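Local coordinates for methanol--corrinoid protein co-methyltransferase (Methanosarcina barkeri, PDB 2I2X) that transfers the methyl group of methanol to the cob(I)amide of its partner corrinoid protein MtaC, a zinc-dependent step of methanogenesis, at residues I389-R392 and A393-A396; I398-C401 and N402-E406; A104-T107 and I108-K111. All blocks are in the same frame, centred on the assembly; numbering follows the deposited sequence.

Contact 1: I389-R392 and A393-A396; sequences IYLR and AKNA
The Y390 ring meets the butyl chain of K394 one helical turn on, and the two cross at a slant: K394 CE lies 3.7 Å from Y390 CZ and 3.3 Å from Y390 OH. The ring also stacks with F439. Its phenol end, CZ and OH, thus lies against K394 CD and CE, while the same hydroxyl is hydrogen-bonded to P433 O. K394 starts out extended but folds at its third and fourth torsions (78° and 59°), which turns NZ back to 3.9 Å from L391 CD1 and into a salt bridge with D434. The second flat group, the N395 carboxamide, holds D385 OD1 and S381 O through ND2, and its OD1 rests 3.7 Å from L391 CD1. On another side of the helix the R392 guanidinium pairs with E259. A393 is small enough for its methyl to sit 3.4 Å from I389 O, close to L185 and P252. Beneath the side chains, K394 N is hydrogen-bonded to Y390 O (2.8 Å), and N395 N binds L391 O (2.9 Å). These i to i+4 pairs are the signature of an alpha-helix, here a buried turn packed against helices 181-210, 240-259 and 372-383.

Contact 2: I398-C401 and N402-E406; sequences IECC and NIIEE
This is i to i+4 packing within helix 389-409, in the mainly helical C-terminal part of the chain, and I398 with N402 and E399 with I403 carry its side-chain contacts. I398 and N402 lie side by side and point the same way, with N402 ND2 4.0 Å from the CG2 methyl of I398. Asparagine is short enough to stay beside its own backbone: CG stands anti to the carbonyl carbon (chi1 -66°), which brings it 3.3 Å from I398 O. With an alanine here the carboxamide is gone, and the I398 methyl would probably lose its neighbour, with a gap opening next to K426. E399 and I403 cross at a slant, E399 CG meeting I403 CD1 at 4.0 Å. The glutamate bends at its second torsion (75°) and gives OE2 to R377 NE; E406 OE1 takes NH1 of the same arginine. Such a shared positive charge is likely to ease the repulsion between the E399 and E406 carboxylates, whose OE2 atoms are 6.1 Å apart. C400 SG and I404 CG1 make a looser apolar contact at 4.3 Å, and I404 N binds C400 O at 2.9 Å. The small cysteines C400 and C401 and the branched, apolar I404 suit the inner side, where they face helix 240-259; I403 packs on helix 372-383, and I398, C401, N402 and I404 touch helix 416-430.

Contact 3: A104-T107 and I108-K111; sequences AQKT and IMEK
A104 lies one turn before I108, whose CD1 comes 3.7 Å from A104 O; both side chains touch helix 55-76, where a methyl and a branched aliphatic chain suit close helix packing. Next, Q105 presents CB to the terminal methyl of M109, 3.8 Å from M109 CE. The unbranched, flexible methionine runs extended past Q105 O to get there, and it continues onto L122 of strand 119-126. The amide of Q105 points deeper, with NE2 hydrogen-bonded to T85 OG1 of strand 80-86. Helix 95-116 lies in the connection between the adjacent parallel strands 80-86 and 119-126, a beta-alpha-beta crossover of the TIM barrel, and Q105 and M109 are on its strand-facing side. K106 follows, crossing M109 and E110 at about right angles: its CD is 4.2 Å from M109 SD and its CG 3.9 Å from E110 OE2. Lysine's long aliphatic stem does this touching, whereas NZ forms a salt bridge with D159 and a hydrogen bond with G157 O and stays 5.4 Å from E110 OE2. E110 N is hydrogen-bonded to K106 O at 2.8 Å. Last comes T107, on the exposed side, with OG1 beside its own backbone N (chi1 -61°), where it is hydrogen-bonded back to H103 O, while its carbonyl O accepts K111 N at 3.1 Å.

Contacts 1 and 2 are successive parts of helix 389-409, their centres 14 Å apart, and both pack on helices 240-259 and 372-383. Contact 1 is the more buried, so its polar ends are paired with several different residues around the helix. Contact 2 is partly buried: cysteines and isoleucines face inward, and two of its glutamates share R377 of helix 372-383. Contact 3 belongs to another element, helix 95-116, across the centre of the chain and 44 to 48 Å away between centres. Lying on a barrel helix, it joins a strand-facing side to an exposed one, whereas the other two are packed among helices.

Contact 1: I389-R392 and A393-A396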
ATOM      1  N   ILE A 389      -8.057 -39.567   7.694  1.00 13.37           N
ATOM      2  CA  ILE A 389      -7.787 -38.352   6.912  1.00 12.50           C
ATOM      3  C   ILE A 389      -8.771 -38.088   5.780  1.00 12.30           C
ATOM      4  O   ILE A 389      -9.010 -36.920   5.421  1.00 12.08           O
ATOM      5  CB  ILE A 389      -6.334 -38.289   6.366  1.00 12.76           C
ATOM      6  CG1 ILE A 389      -5.997 -39.516   5.489  1.00 13.62           C
ATOM      7  CG2 ILE A 389      -5.342 -38.128   7.522  1.00 12.94           C
ATOM      8  CD1 ILE A 389      -4.658 -39.405   4.750  1.00 13.59           C
ATOM      9  N   TYR A 390      -9.319 -39.146   5.189  1.00 11.64           N
ATOM     10  CA  TYR A 390     -10.343 -38.961   4.167  1.00 11.23           C
ATOM     11  C   TYR A 390     -11.653 -38.544   4.812  1.00 11.31           C
ATOM     12  O   TYR A 390     -12.250 -37.525   4.460  1.00 11.80           O
ATOM     13  CB  TYR A 390     -10.547 -40.263   3.404  1.00 11.94           C
ATOM     14  CG  TYR A 390     -11.869 -40.409   2.682  1.00 10.73           C
ATOM     15  CD1 TYR A 390     -12.138 -39.676   1.542  1.00  8.93           C
ATOM     16  CD2 TYR A 390     -12.833 -41.306   3.130  1.00 14.08           C
ATOM     17  CE1 TYR A 390     -13.325 -39.803   0.864  1.00 10.03           C
ATOM     18  CE2 TYR A 390     -14.056 -41.460   2.443  1.00 14.52           C
ATOM     19  CZ  TYR A 390     -14.283 -40.700   1.296  1.00 13.83           C
ATOM     20  OH  TYR A 390     -15.464 -40.821   0.578  1.00 12.45           O
ATOM     21  N   LEU A 391     -12.108 -39.354   5.754  1.00 11.06           N
ATOM     22  CA  LEU A 391     -13.397 -39.150   6.354  1.00 10.60           C
ATOM     23  C   LEU A 391     -13.493 -37.815   7.087  1.00  9.95           C
ATOM     24  O   LEU A 391     -14.540 -37.171   7.034  1.00 10.26           O
ATOM     25  CB  LEU A 391     -13.751 -40.333   7.266  1.00 10.51           C
ATOM     26  CG  LEU A 391     -15.176 -40.383   7.846  1.00 11.83           C
ATOM     27  CD1 LEU A 391     -16.254 -40.211   6.779  1.00 11.46           C
ATOM     28  CD2 LEU A 391     -15.393 -41.659   8.670  1.00 11.53           C
ATOM     29  N   ARG A 392     -12.438 -37.409   7.791  1.00  9.01           N
ATOM     30  CA  ARG A 392     -12.453 -36.088   8.454  1.00  8.00           C
ATOM     31  C   ARG A 392     -12.589 -34.946   7.448  1.00  7.95           C
ATOM     32  O   ARG A 392     -13.316 -33.983   7.685  1.00  8.08           O
ATOM     33  CB  ARG A 392     -11.258 -35.881   9.405  1.00  7.11           C
ATOM     34  CG  ARG A 392      -9.920 -35.590   8.768  1.00  5.51           C
ATOM     35  CD  ARG A 392      -8.785 -35.818   9.807  1.00  5.21           C
ATOM     36  NE  ARG A 392      -7.517 -35.259   9.348  1.00  4.47           N
ATOM     37  CZ  ARG A 392      -6.465 -35.001  10.122  1.00  5.25           C
ATOM     38  NH1 ARG A 392      -6.471 -35.280  11.419  1.00  3.23           N
ATOM     39  NH2 ARG A 392      -5.393 -34.450   9.588  1.00  6.36           N
ATOM     40  N   ALA A 393     -11.909 -35.081   6.316  1.00  7.87           N
ATOM     41  CA  ALA A 393     -11.987 -34.113   5.239  1.00  8.08           C
ATOM     42  C   ALA A 393     -13.373 -34.081   4.599  1.00  8.74           C
ATOM     43  O   ALA A 393     -13.931 -32.988   4.305  1.00  8.28           O
ATOM     44  CB  ALA A 393     -10.906 -34.380   4.196  1.00  7.38           C
ATOM     45  N   LYS A 394     -13.941 -35.261   4.366  1.00  9.38           N
ATOM     46  CA  LYS A 394     -15.301 -35.311   3.830  1.00  9.74           C
ATOM     47  C   LYS A 394     -16.281 -34.651   4.811  1.00 10.40           C
ATOM     48  O   LYS A 394     -17.168 -33.914   4.370  1.00 10.21           O
ATOM     49  CB  LYS A 394     -15.706 -36.737   3.499  1.00  9.84           C
ATOM     50  CG  LYS A 394     -17.067 -36.898   2.831  1.00 10.57           C
ATOM     51  CD  LYS A 394     -17.138 -38.232   2.048  1.00 13.13           C
ATOM     52  CE  LYS A 394     -17.369 -39.491   2.959  1.00 13.55           C
ATOM     53  NZ  LYS A 394     -18.641 -39.433   3.779  1.00 11.03           N
ATOM     54  N   ASN A 395     -16.113 -34.892   6.121  1.00 10.43           N
ATOM     55  CA  ASN A 395     -17.002 -34.306   7.124  1.00 11.34           C
ATOM     56  C   ASN A 395     -16.977 -32.765   7.003  1.00 12.10           C
ATOM     57  O   ASN A 395     -18.020 -32.110   7.025  1.00 12.84           O
ATOM     58  CB  ASN A 395     -16.602 -34.727   8.550  1.00 11.58           C
ATOM     59  CG  ASN A 395     -16.833 -36.247   8.837  1.00 11.22           C
ATOM     60  OD1 ASN A 395     -17.487 -36.960   8.069  1.00  9.85           O
ATOM     61  ND2 ASN A 395     -16.291 -36.717   9.954  1.00  6.40           N
ATOM     62  N   ALA A 396     -15.785 -32.210   6.821  1.00 11.62           N
ATOM     63  CA  ALA A 396     -15.597 -30.779   6.799  1.00 11.68           C
ATOM     64  C   ALA A 396     -16.310 -30.210   5.590  1.00 11.89           C
ATOM     65  O   ALA A 396     -17.040 -29.218   5.696  1.00 13.92           O
ATOM     66  CB  ALA A 396     -14.094 -30.420   6.790  1.00 10.81           C
TER

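Contact 2: I398-C401 and N402-E406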
ATOM      1  N   ILE A 398     -18.835 -31.476   3.969  1.00 10.00           N
ATOM      2  CA  ILE A 398     -20.300 -31.597   4.090  1.00  9.10           C
ATOM      3  C   ILE A 398     -20.836 -30.630   5.134  1.00  9.06           C
ATOM      4  O   ILE A 398     -21.917 -30.060   4.964  1.00  7.88           O
ATOM      5  CB  ILE A 398     -20.761 -33.063   4.385  1.00  8.81           C
ATOM      6  CG1 ILE A 398     -20.577 -33.931   3.127  1.00  8.21           C
ATOM      7  CG2 ILE A 398     -22.234 -33.098   4.849  1.00  6.57           C
ATOM      8  CD1 ILE A 398     -20.640 -35.460   3.399  1.00  6.25           C
ATOM      9  N   GLU A 399     -20.079 -30.473   6.221  1.00  9.29           N
ATOM     10  CA  GLU A 399     -20.421 -29.523   7.263  1.00 10.27           C
ATOM     11  C   GLU A 399     -20.412 -28.100   6.695  1.00 10.44           C
ATOM     12  O   GLU A 399     -21.256 -27.264   7.047  1.00 10.05           O
ATOM     13  CB  GLU A 399     -19.436 -29.618   8.422  1.00 10.40           C
ATOM     14  CG  GLU A 399     -19.909 -28.914   9.679  1.00 12.50           C
ATOM     15  CD  GLU A 399     -20.998 -29.665  10.424  1.00 15.77           C
ATOM     16  OE1 GLU A 399     -21.105 -30.914  10.277  1.00 17.09           O
ATOM     17  OE2 GLU A 399     -21.745 -28.996  11.173  1.00 17.80           O
ATOM     18  N   CYS A 400     -19.452 -27.844   5.816  1.00 10.27           N
ATOM     19  CA  CYS A 400     -19.371 -26.565   5.145  1.00 11.04           C
ATOM     20  C   CYS A 400     -20.665 -26.295   4.368  1.00 10.73           C
ATOM     21  O   CYS A 400     -21.263 -25.213   4.505  1.00 11.18           O
ATOM     22  CB  CYS A 400     -18.132 -26.517   4.223  1.00 11.42           C
ATOM     23  SG  CYS A 400     -18.042 -25.054   3.123  1.00 10.55           S
ATOM     24  N   CYS A 401     -21.070 -27.262   3.550  1.00 10.06           N
ATOM     25  CA  CYS A 401     -22.343 -27.196   2.799  1.00 10.33           C
ATOM     26  C   CYS A 401     -23.531 -26.908   3.708  1.00 10.69           C
ATOM     27  O   CYS A 401     -24.372 -26.034   3.380  1.00 11.23           O
ATOM     28  CB  CYS A 401     -22.606 -28.474   1.992  1.00  9.52           C
ATOM     29  SG  CYS A 401     -21.421 -28.774   0.645  1.00 10.38           S
ATOM     30  N   ASN A 402     -23.594 -27.613   4.845  1.00 10.18           N
ATOM     31  CA  ASN A 402     -24.640 -27.363   5.842  1.00 10.57           C
ATOM     32  C   ASN A 402     -24.622 -25.933   6.340  1.00 10.48           C
ATOM     33  O   ASN A 402     -25.668 -25.275   6.413  1.00 10.09           O
ATOM     34  CB  ASN A 402     -24.525 -28.324   7.024  1.00 10.48           C
ATOM     35  CG  ASN A 402     -24.804 -29.777   6.626  1.00 12.52           C
ATOM     36  OD1 ASN A 402     -25.511 -30.053   5.634  1.00 11.84           O
ATOM     37  ND2 ASN A 402     -24.249 -30.710   7.400  1.00 11.83           N
ATOM     38  N   ILE A 403     -23.418 -25.457   6.656  1.00 10.40           N
ATOM     39  CA  ILE A 403     -23.231 -24.123   7.170  1.00 10.44           C
ATOM     40  C   ILE A 403     -23.695 -23.060   6.189  1.00 10.52           C
ATOM     41  O   ILE A 403     -24.487 -22.198   6.573  1.00  9.84           O
ATOM     42  CB  ILE A 403     -21.784 -23.879   7.643  1.00 10.76           C
ATOM     43  CG1 ILE A 403     -21.561 -24.665   8.938  1.00  9.64           C
ATOM     44  CG2 ILE A 403     -21.547 -22.357   7.851  1.00  8.96           C
ATOM     45  CD1 ILE A 403     -20.143 -24.914   9.268  1.00 11.34           C
ATOM     46  N   ILE A 404     -23.245 -23.146   4.931  1.00 11.14           N
ATOM     47  CA  ILE A 404     -23.646 -22.170   3.896  1.00 12.05           C
ATOM     48  C   ILE A 404     -25.167 -22.221   3.680  1.00 13.14           C
ATOM     49  O   ILE A 404     -25.810 -21.190   3.521  1.00 14.01           O
ATOM     50  CB  ILE A 404     -22.905 -22.391   2.534  1.00 11.91           C
ATOM     51  CG1 ILE A 404     -21.380 -22.347   2.673  1.00 11.46           C
ATOM     52  CG2 ILE A 404     -23.415 -21.419   1.447  1.00 12.35           C
ATOM     53  CD1 ILE A 404     -20.837 -21.121   3.424  1.00 10.41           C
ATOM     54  N   GLU A 405     -25.738 -23.417   3.700  1.00 13.94           N
ATOM     55  CA  GLU A 405     -27.179 -23.589   3.538  1.00 15.52           C
ATOM     56  C   GLU A 405     -27.959 -22.898   4.635  1.00 15.55           C
ATOM     57  O   GLU A 405     -28.977 -22.248   4.352  1.00 15.62           O
ATOM     58  CB  GLU A 405     -27.570 -25.085   3.486  1.00 15.58           C
ATOM     59  CG  GLU A 405     -27.618 -25.648   2.100  1.00 18.17           C
ATOM     60  CD  GLU A 405     -27.628 -27.197   2.014  1.00 24.85           C
ATOM     61  OE1 GLU A 405     -27.308 -27.701   0.917  1.00 29.69           O
ATOM     62  OE2 GLU A 405     -27.942 -27.919   2.982  1.00 26.07           O
ATOM     63  N   GLU A 406     -27.509 -23.049   5.882  1.00 15.54           N
ATOM     64  CA  GLU A 406     -28.201 -22.400   6.991  1.00 16.35           C
ATOM     65  C   GLU A 406     -28.062 -20.895   6.809  1.00 16.37           C
ATOM     66  O   GLU A 406     -29.036 -20.153   6.966  1.00 17.03           O
ATOM     67  CB  GLU A 406     -27.664 -22.843   8.356  1.00 16.13           C
ATOM     68  CG  GLU A 406     -28.002 -24.286   8.692  1.00 18.70           C
ATOM     69  CD  GLU A 406     -27.184 -24.833   9.870  1.00 22.62           C
ATOM     70  OE1 GLU A 406     -26.767 -24.021  10.759  1.00 23.86           O
ATOM     71  OE2 GLU A 406     -26.970 -26.071   9.901  1.00 20.88           O
TER

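Contact 3: A104-T107 and I108-K111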
ATOM      1  N   ALA A 104      22.358 -12.365   6.915  1.00 13.63           N
ATOM      2  CA  ALA A 104      22.472 -10.948   6.717  1.00 14.07           C
ATOM      3  C   ALA A 104      21.298 -10.220   7.362  1.00 14.59           C
ATOM      4  O   ALA A 104      21.501  -9.157   7.962  1.00 15.62           O
ATOM      5  CB  ALA A 104      22.567 -10.633   5.247  1.00 13.83           C
ATOM      6  N   GLN A 105      20.087 -10.788   7.247  1.00 14.48           N
ATOM      7  CA  GLN A 105      18.869 -10.220   7.876  1.00 13.70           C
ATOM      8  C   GLN A 105      18.958 -10.211   9.406  1.00 13.77           C
ATOM      9  O   GLN A 105      18.745  -9.166  10.033  1.00 13.97           O
ATOM     10  CB  GLN A 105      17.614 -10.967   7.432  1.00 13.44           C
ATOM     11  CG  GLN A 105      17.288 -10.845   5.956  1.00 11.29           C
ATOM     12  CD  GLN A 105      15.862 -11.280   5.634  1.00 11.60           C
ATOM     13  OE1 GLN A 105      14.936 -10.457   5.632  1.00 12.74           O
ATOM     14  NE2 GLN A 105      15.680 -12.556   5.333  1.00  5.69           N
ATOM     15  N   LYS A 106      19.302 -11.357  10.006  1.00 13.35           N
ATOM     16  CA  LYS A 106      19.389 -11.465  11.474  1.00 12.90           C
ATOM     17  C   LYS A 106      20.416 -10.514  12.092  1.00 13.05           C
ATOM     18  O   LYS A 106      20.203  -9.998  13.209  1.00 12.98           O
ATOM     19  CB  LYS A 106      19.679 -12.903  11.940  1.00 12.69           C
ATOM     20  CG  LYS A 106      19.337 -13.140  13.419  1.00 12.31           C
ATOM     21  CD  LYS A 106      17.846 -12.750  13.636  1.00 14.27           C
ATOM     22  CE  LYS A 106      17.274 -13.308  14.881  1.00 15.70           C
ATOM     23  NZ  LYS A 106      17.036 -14.795  14.778  1.00 16.62           N
ATOM     24  N   THR A 107      21.522 -10.299  11.375  1.00 12.73           N
ATOM     25  CA  THR A 107      22.586  -9.411  11.830  1.00 12.76           C
ATOM     26  C   THR A 107      22.011  -8.002  12.058  1.00 13.31           C
ATOM     27  O   THR A 107      22.218  -7.406  13.110  1.00 13.09           O
ATOM     28  CB  THR A 107      23.793  -9.377  10.829  1.00 12.87           C
ATOM     29  OG1 THR A 107      24.375 -10.690  10.688  1.00 13.16           O
ATOM     30  CG2 THR A 107      24.860  -8.371  11.280  1.00 11.11           C
ATOM     31  N   ILE A 108      21.274  -7.490  11.076  1.00 13.62           N
ATOM     32  CA  ILE A 108      20.656  -6.173  11.199  1.00 14.23           C
ATOM     33  C   ILE A 108      19.608  -6.159  12.329  1.00 15.17           C
ATOM     34  O   ILE A 108      19.575  -5.218  13.145  1.00 15.80           O
ATOM     35  CB  ILE A 108      20.039  -5.734   9.863  1.00 14.17           C
ATOM     36  CG1 ILE A 108      21.161  -5.417   8.863  1.00 12.66           C
ATOM     37  CG2 ILE A 108      19.046  -4.595  10.057  1.00 12.75           C
ATOM     38  CD1 ILE A 108      20.745  -5.552   7.412  1.00 12.17           C
ATOM     39  N   MET A 109      18.794  -7.214  12.388  1.00 14.91           N
ATOM     40  CA  MET A 109      17.735  -7.332  13.390  1.00 15.06           C
ATOM     41  C   MET A 109      18.315  -7.283  14.777  1.00 15.36           C
ATOM     42  O   MET A 109      17.722  -6.664  15.670  1.00 15.65           O
ATOM     43  CB  MET A 109      16.907  -8.620  13.203  1.00 14.82           C
ATOM     44  CG  MET A 109      16.047  -8.638  11.940  1.00 13.77           C
ATOM     45  SD  MET A 109      15.132 -10.189  11.750  1.00 15.23           S
ATOM     46  CE  MET A 109      14.909 -10.156   9.992  1.00 17.12           C
ATOM     47  N   GLU A 110      19.477  -7.918  14.958  1.00 16.33           N
ATOM     48  CA  GLU A 110      20.219  -7.883  16.250  1.00 16.78           C
ATOM     49  C   GLU A 110      20.690  -6.488  16.586  1.00 16.33           C
ATOM     50  O   GLU A 110      20.509  -6.038  17.713  1.00 16.57           O
ATOM     51  CB  GLU A 110      21.405  -8.840  16.265  1.00 16.52           C
ATOM     52  CG  GLU A 110      20.994 -10.271  16.598  1.00 19.57           C
ATOM     53  CD  GLU A 110      21.876 -11.382  15.974  1.00 20.64           C
ATOM     54  OE1 GLU A 110      22.704 -11.146  15.071  1.00 20.32           O
ATOM     55  OE2 GLU A 110      21.709 -12.536  16.401  1.00 24.72           O
ATOM     56  N   LYS A 111      21.275  -5.796  15.613  1.00 15.88           N
ATOM     57  CA  LYS A 111      21.716  -4.442  15.857  1.00 16.40           C
ATOM     58  C   LYS A 111      20.544  -3.575  16.410  1.00 15.79           C
ATOM     59  O   LYS A 111      20.731  -2.835  17.385  1.00 15.41           O
ATOM     60  CB  LYS A 111      22.384  -3.841  14.601  1.00 17.32           C
ATOM     61  CG  LYS A 111      22.887  -2.376  14.769  1.00 21.65           C
ATOM     62  CD  LYS A 111      23.183  -1.636  13.431  1.00 27.88           C
ATOM     63  CE  LYS A 111      23.126  -0.055  13.557  1.00 31.03           C
ATOM     64  NZ  LYS A 111      21.778   0.582  13.184  1.00 31.14           N
TER